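PDB 5L2P: arylesterase from Sulfolobus solfataricus, which hydrolyses a broad range of aromatic esters, p-nitrophenyl fatty acid esters and aryl dialkyl phosphates, and is most active against paraoxon. Local coordinates for residues L116-D128 with K215-F229. Numbering follows the deposited sequence.
Sequences LAPEYKFPTAVYD and KMYIRDEKDLYNPLF
Phe122 fills a pocket in segment 215-229, and its backbone N gives a hydrogen bond to Tyr217 O (2.7 Å). Lys121 adds two more beside it: its chain runs past Tyr217 O and bends at the end, chi4 -85°, to bring NZ to Met216 O (3.0 Å) and Ile218 O (3.1 Å), meeting both from above their carbonyl planes. With Lys121 replaced by alanine, the carbonyls of Met216 and Ile218 at the helix end would probably lose the ammonium donor they share. Among the aromatic contacts, Phe122 CB sits over the face of Tyr217, 3.8 Å from the ring centroid, and the Phe122 ring turns its edge to that face, planes at 78°. Asn226 CG and Leu228 C lie at the edge of the Phe122 ring, with Phe229 CB over one face. Among the charged groups, a salt bridge within 215-229 borders the same ring: Arg219 grips Asp223 side-on, NH2 to OD1 at 3.0 Å and NE to OD2, while Pro123 CD lies over the guanidinium. The Tyr217 side chain is about 11 Å from that of Ser156, the probable catalytic serine. The contact joins the loop leading into helix 124-138 to the end of helix 212-217, within the alpha/beta hydrolase fold of the GDXG esterases.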
loop_
_atom_site.group_PDB
_atom_site.type_symbol
_atom_site.label_atom_id
_atom_site.label_comp_id
_atom_site.label_asym_id
_atom_site.label_seq_id
_atom_site.Cartn_x
_atom_site.Cartn_y
_atom_site.Cartn_z
ATOM N N LEU A 116 -25.833 15.641 -20.418
ATOM C CA LEU A 116 -25.196 14.346 -20.253
ATOM C C LEU A 116 -24.879 13.643 -21.576
ATOM O O LEU A 116 -25.534 13.893 -22.609
ATOM C CB LEU A 116 -26.109 13.420 -19.437
ATOM C CG LEU A 116 -26.566 13.950 -18.074
ATOM C CD1 LEU A 116 -27.474 12.943 -17.405
ATOM C CD2 LEU A 116 -25.377 14.260 -17.180
ATOM N N ALA A 117 -23.872 12.761 -21.537
ATOM C CA ALA A 117 -23.587 11.850 -22.647
ATOM C C ALA A 117 -24.516 10.635 -22.562
ATOM O O ALA A 117 -25.113 10.396 -21.511
ATOM C CB ALA A 117 -22.150 11.401 -22.586
ATOM N N PRO A 118 -24.675 9.873 -23.662
ATOM C CA PRO A 118 -24.110 10.046 -24.997
ATOM C C PRO A 118 -24.745 11.147 -25.877
ATOM O O PRO A 118 -24.245 11.406 -26.965
ATOM C CB PRO A 118 -24.367 8.677 -25.638
ATOM C CG PRO A 118 -25.657 8.242 -25.066
ATOM C CD PRO A 118 -25.626 8.738 -23.634
ATOM N N GLU A 119 -25.804 11.793 -25.415
ATOM C CA GLU A 119 -26.472 12.817 -26.217
ATOM C C GLU A 119 -25.513 13.988 -26.438
ATOM O O GLU A 119 -25.353 14.454 -27.543
ATOM C CB GLU A 119 -27.755 13.312 -25.526
ATOM C CG GLU A 119 -28.837 12.240 -25.390
ATOM C CD GLU A 119 -28.778 11.450 -24.078
ATOM O OE1 GLU A 119 -27.683 11.360 -23.451
ATOM O OE2 GLU A 119 -29.816 10.874 -23.687
ATOM N N TYR A 120 -24.891 14.464 -25.373
ATOM C CA TYR A 120 -23.965 15.584 -25.443
ATOM C C TYR A 120 -22.610 15.153 -24.904
ATOM O O TYR A 120 -22.461 14.827 -23.716
ATOM C CB TYR A 120 -24.491 16.750 -24.637
ATOM C CG TYR A 120 -25.795 17.275 -25.160
ATOM C CD1 TYR A 120 -27.019 16.758 -24.682
ATOM C CD2 TYR A 120 -25.828 18.273 -26.135
ATOM C CE1 TYR A 120 -28.224 17.238 -25.144
ATOM C CE2 TYR A 120 -27.038 18.752 -26.614
ATOM C CZ TYR A 120 -28.232 18.243 -26.110
ATOM O OH TYR A 120 -29.442 18.729 -26.576
ATOM N N LYS A 121 -21.633 15.126 -25.795
ATOM C CA LYS A 121 -20.334 14.609 -25.475
ATOM C C LYS A 121 -19.477 15.701 -24.854
ATOM O O LYS A 121 -19.836 16.885 -24.894
ATOM C CB LYS A 121 -19.646 14.063 -26.727
ATOM C CG LYS A 121 -20.187 12.704 -27.158
ATOM C CD LYS A 121 -19.265 12.049 -28.170
ATOM C CE LYS A 121 -19.820 10.717 -28.592
ATOM N NZ LYS A 121 -19.415 9.650 -27.644
ATOM N N PHE A 122 -18.349 15.281 -24.267
ATOM C CA PHE A 122 -17.309 16.191 -23.862
ATOM C C PHE A 122 -17.008 17.184 -25.000
ATOM O O PHE A 122 -16.919 16.781 -26.155
ATOM C CB PHE A 122 -16.049 15.390 -23.507
ATOM C CG PHE A 122 -14.839 16.232 -23.255
ATOM C CD1 PHE A 122 -14.580 16.757 -22.008
ATOM C CD2 PHE A 122 -13.939 16.485 -24.286
ATOM C CE1 PHE A 122 -13.435 17.525 -21.786
ATOM C CE2 PHE A 122 -12.794 17.258 -24.070
ATOM C CZ PHE A 122 -12.544 17.785 -22.820
ATOM N N PRO A 123 -16.827 18.472 -24.680
ATOM C CA PRO A 123 -16.772 19.098 -23.350
ATOM C C PRO A 123 -18.077 19.795 -22.871
ATOM O O PRO A 123 -18.001 20.697 -22.051
ATOM C CB PRO A 123 -15.651 20.136 -23.539
ATOM C CG PRO A 123 -15.879 20.601 -24.930
ATOM C CD PRO A 123 -16.439 19.427 -25.726
ATOM N N THR A 124 -19.239 19.362 -23.349
ATOM C CA THR A 124 -20.503 20.055 -23.081
ATOM C C THR A 124 -20.788 20.201 -21.598
ATOM O O THR A 124 -21.027 21.305 -21.122
ATOM C CB THR A 124 -21.702 19.309 -23.729
ATOM O OG1 THR A 124 -21.485 19.133 -25.128
ATOM C CG2 THR A 124 -23.025 20.087 -23.556
ATOM N N ALA A 125 -20.720 19.096 -20.855
ATOM C CA ALA A 125 -20.899 19.123 -19.375
ATOM C C ALA A 125 -19.988 20.118 -18.660
ATOM O O ALA A 125 -20.419 20.804 -17.726
ATOM C CB ALA A 125 -20.680 17.742 -18.768
ATOM N N VAL A 126 -18.731 20.217 -19.107
ATOM C CA VAL A 126 -17.773 21.106 -18.447
ATOM C C VAL A 126 -18.175 22.557 -18.642
ATOM O O VAL A 126 -18.142 23.369 -17.702
ATOM C CB VAL A 126 -16.336 20.906 -18.962
ATOM C CG1 VAL A 126 -15.383 21.869 -18.251
ATOM C CG2 VAL A 126 -15.913 19.450 -18.766
ATOM N N TYR A 127 -18.544 22.888 -19.871
ATOM C CA TYR A 127 -18.990 24.254 -20.170
ATOM C C TYR A 127 -20.361 24.606 -19.593
ATOM O O TYR A 127 -20.572 25.771 -19.229
ATOM C CB TYR A 127 -18.934 24.525 -21.665
ATOM C CG TYR A 127 -17.513 24.699 -22.142
ATOM C CD1 TYR A 127 -16.748 25.785 -21.706
ATOM C CD2 TYR A 127 -16.921 23.778 -23.004
ATOM C CE1 TYR A 127 -15.435 25.940 -22.108
ATOM C CE2 TYR A 127 -15.598 23.942 -23.433
ATOM C CZ TYR A 127 -14.867 25.020 -22.970
ATOM O OH TYR A 127 -13.579 25.219 -23.357
ATOM N N ASP A 128 -21.260 23.626 -19.488
ATOM C CA ASP A 128 -22.545 23.870 -18.832
ATOM C C ASP A 128 -22.341 24.249 -17.377
ATOM O O ASP A 128 -23.002 25.165 -16.872
ATOM C CB ASP A 128 -23.486 22.637 -18.887
ATOM C CG ASP A 128 -24.194 22.485 -20.226
ATOM O OD1 ASP A 128 -23.992 23.308 -21.139
ATOM O OD2 ASP A 128 -24.922 21.496 -20.383
ATOM N N LYS A 215 -15.934 6.109 -22.860
ATOM C CA LYS A 215 -16.215 5.970 -24.298
ATOM C C LYS A 215 -17.466 6.733 -24.737
ATOM O O LYS A 215 -17.522 7.256 -25.848
ATOM C CB LYS A 215 -16.417 4.506 -24.679
ATOM C CG LYS A 215 -15.149 3.687 -24.771
ATOM C CD LYS A 215 -15.495 2.248 -25.125
ATOM C CE LYS A 215 -14.253 1.355 -25.166
ATOM N NZ LYS A 215 -13.528 1.465 -26.469
ATOM N N MET A 216 -18.469 6.778 -23.866
ATOM C CA MET A 216 -19.724 7.481 -24.150
ATOM C C MET A 216 -19.566 8.993 -24.051
ATOM O O MET A 216 -20.195 9.727 -24.789
ATOM C CB MET A 216 -20.797 7.025 -23.175
ATOM C CG MET A 216 -21.085 5.549 -23.293
ATOM S SD MET A 216 -22.564 5.280 -24.269
ATOM C CE MET A 216 -23.806 5.491 -22.987
ATOM N N TYR A 217 -18.698 9.440 -23.149
ATOM C CA TYR A 217 -18.491 10.861 -22.867
ATOM C C TYR A 217 -17.529 11.509 -23.845
ATOM O O TYR A 217 -17.829 12.591 -24.358
ATOM C CB TYR A 217 -18.011 11.018 -21.430
ATOM C CG TYR A 217 -17.784 12.428 -20.961
ATOM C CD1 TYR A 217 -18.767 13.392 -21.123
ATOM C CD2 TYR A 217 -16.575 12.789 -20.311
ATOM C CE1 TYR A 217 -18.557 14.685 -20.679
ATOM C CE2 TYR A 217 -16.367 14.066 -19.876
ATOM C CZ TYR A 217 -17.353 15.013 -20.059
ATOM O OH TYR A 217 -17.156 16.306 -19.615
ATOM N N ILE A 218 -16.401 10.851 -24.133
ATOM C CA ILE A 218 -15.386 11.436 -25.034
ATOM C C ILE A 218 -15.720 11.243 -26.510
ATOM O O ILE A 218 -16.463 10.330 -26.873
ATOM C CB ILE A 218 -13.942 10.937 -24.755
ATOM C CG1 ILE A 218 -13.800 9.444 -25.065
ATOM C CG2 ILE A 218 -13.540 11.294 -23.326
ATOM C CD1 ILE A 218 -12.363 8.986 -24.982
ATOM N N ARG A 219 -15.179 12.125 -27.349
ATOM C CA ARG A 219 -15.425 12.090 -28.794
ATOM C C ARG A 219 -14.520 11.073 -29.470
ATOM O O ARG A 219 -14.944 10.312 -30.317
ATOM C CB ARG A 219 -15.199 13.470 -29.403
ATOM C CG ARG A 219 -16.167 14.519 -28.869
ATOM C CD ARG A 219 -15.740 15.926 -29.213
ATOM N NE ARG A 219 -14.558 16.312 -28.447
ATOM C CZ ARG A 219 -14.031 17.519 -28.458
ATOM N NH1 ARG A 219 -14.572 18.461 -29.196
ATOM N NH2 ARG A 219 -12.972 17.783 -27.721
ATOM N N ASP A 220 -13.243 11.118 -29.119
ATOM C CA ASP A 220 -12.250 10.181 -29.619
ATOM C C ASP A 220 -11.067 10.119 -28.653
ATOM O O ASP A 220 -11.060 10.817 -27.619
ATOM C CB ASP A 220 -11.785 10.586 -31.025
ATOM C CG ASP A 220 -11.202 11.988 -31.080
ATOM O OD1 ASP A 220 -10.236 12.279 -30.353
ATOM O OD2 ASP A 220 -11.715 12.797 -31.879
ATOM N N GLU A 221 -10.062 9.311 -29.006
ATOM C CA GLU A 221 -8.928 9.053 -28.131
ATOM C C GLU A 221 -8.055 10.294 -27.819
ATOM O O GLU A 221 -7.349 10.310 -26.810
ATOM C CB GLU A 221 -8.068 7.916 -28.679
ATOM C CG GLU A 221 -7.242 8.227 -29.931
ATOM C CD GLU A 221 -8.005 8.088 -31.250
ATOM O OE1 GLU A 221 -9.274 8.281 -31.270
ATOM O OE2 GLU A 221 -7.321 7.795 -32.266
ATOM N N LYS A 222 -8.106 11.325 -28.663
ATOM C CA LYS A 222 -7.330 12.553 -28.438
ATOM C C LYS A 222 -7.780 13.313 -27.198
ATOM O O LYS A 222 -6.996 14.076 -26.628
ATOM C CB LYS A 222 -7.400 13.510 -29.638
ATOM C CG LYS A 222 -7.055 12.880 -30.979
ATOM C CD LYS A 222 -6.826 13.928 -32.067
ATOM C CE LYS A 222 -7.073 13.318 -33.447
ATOM N NZ LYS A 222 -6.660 14.179 -34.598
ATOM N N ASP A 223 -9.059 13.145 -26.823
ATOM C CA ASP A 223 -9.624 13.764 -25.606
ATOM C C ASP A 223 -9.048 13.190 -24.322
ATOM O O ASP A 223 -9.108 13.851 -23.292
ATOM C CB ASP A 223 -11.158 13.593 -25.551
ATOM C CG ASP A 223 -11.870 14.410 -26.567
ATOM O OD1 ASP A 223 -11.299 15.454 -26.989
ATOM O OD2 ASP A 223 -13.002 14.005 -26.948
ATOM N N LEU A 224 -8.529 11.963 -24.378
ATOM C CA LEU A 224 -7.926 11.330 -23.200
ATOM C C LEU A 224 -6.823 12.173 -22.542
ATOM O O LEU A 224 -6.704 12.158 -21.335
ATOM C CB LEU A 224 -7.378 9.948 -23.545
ATOM C CG LEU A 224 -8.352 8.874 -23.984
ATOM C CD1 LEU A 224 -7.519 7.682 -24.443
ATOM C CD2 LEU A 224 -9.307 8.513 -22.847
ATOM N N TYR A 225 -6.066 12.928 -23.319
ATOM C CA TYR A 225 -5.002 13.772 -22.744
ATOM C C TYR A 225 -5.379 15.235 -22.677
ATOM O O TYR A 225 -4.541 16.101 -22.396
ATOM C CB TYR A 225 -3.668 13.605 -23.494
ATOM C CG TYR A 225 -3.687 13.904 -24.990
ATOM C CD1 TYR A 225 -3.585 15.206 -25.478
ATOM C CD2 TYR A 225 -3.747 12.866 -25.908
ATOM C CE1 TYR A 225 -3.574 15.449 -26.833
ATOM C CE2 TYR A 225 -3.743 13.111 -27.255
ATOM C CZ TYR A 225 -3.660 14.385 -27.718
ATOM O OH TYR A 225 -3.676 14.513 -29.113
ATOM N N ASN A 226 -6.656 15.519 -22.885
ATOM C CA ASN A 226 -7.169 16.874 -22.720
ATOM C C ASN A 226 -7.265 17.173 -21.227
ATOM O O ASN A 226 -7.845 16.387 -20.480
ATOM C CB ASN A 226 -8.549 16.983 -23.371
ATOM C CG ASN A 226 -8.975 18.437 -23.596
ATOM O OD1 ASN A 226 -8.932 19.234 -22.696
ATOM N ND2 ASN A 226 -9.398 18.770 -24.802
ATOM N N PRO A 227 -6.686 18.297 -20.777
ATOM C CA PRO A 227 -6.739 18.582 -19.337
ATOM C C PRO A 227 -8.158 18.849 -18.789
ATOM O O PRO A 227 -8.390 18.607 -17.618
ATOM C CB PRO A 227 -5.831 19.811 -19.174
ATOM C CG PRO A 227 -5.007 19.867 -20.401
ATOM C CD PRO A 227 -5.841 19.262 -21.503
ATOM N N LEU A 228 -9.091 19.319 -19.617
ATOM C CA LEU A 228 -10.480 19.475 -19.165
ATOM C C LEU A 228 -11.183 18.132 -18.946
ATOM O O LEU A 228 -12.172 18.078 -18.219
ATOM C CB LEU A 228 -11.311 20.311 -20.139
ATOM C CG LEU A 228 -10.804 21.740 -20.377
ATOM C CD1 LEU A 228 -11.681 22.490 -21.373
ATOM C CD2 LEU A 228 -10.687 22.550 -19.101
ATOM N N PHE A 229 -10.693 17.071 -19.576
ATOM C CA PHE A 229 -11.167 15.741 -19.300
ATOM C C PHE A 229 -10.357 15.092 -18.177
ATOM O O PHE A 229 -10.935 14.500 -17.242
ATOM C CB PHE A 229 -11.115 14.892 -20.550
ATOM C CG PHE A 229 -11.310 13.426 -20.287
ATOM C CD1 PHE A 229 -12.552 12.924 -19.983
ATOM C CD2 PHE A 229 -10.249 12.553 -20.387
ATOM C CE1 PHE A 229 -12.727 11.585 -19.754
ATOM C CE2 PHE A 229 -10.406 11.209 -20.154
ATOM C CZ PHE A 229 -11.649 10.715 -19.833
#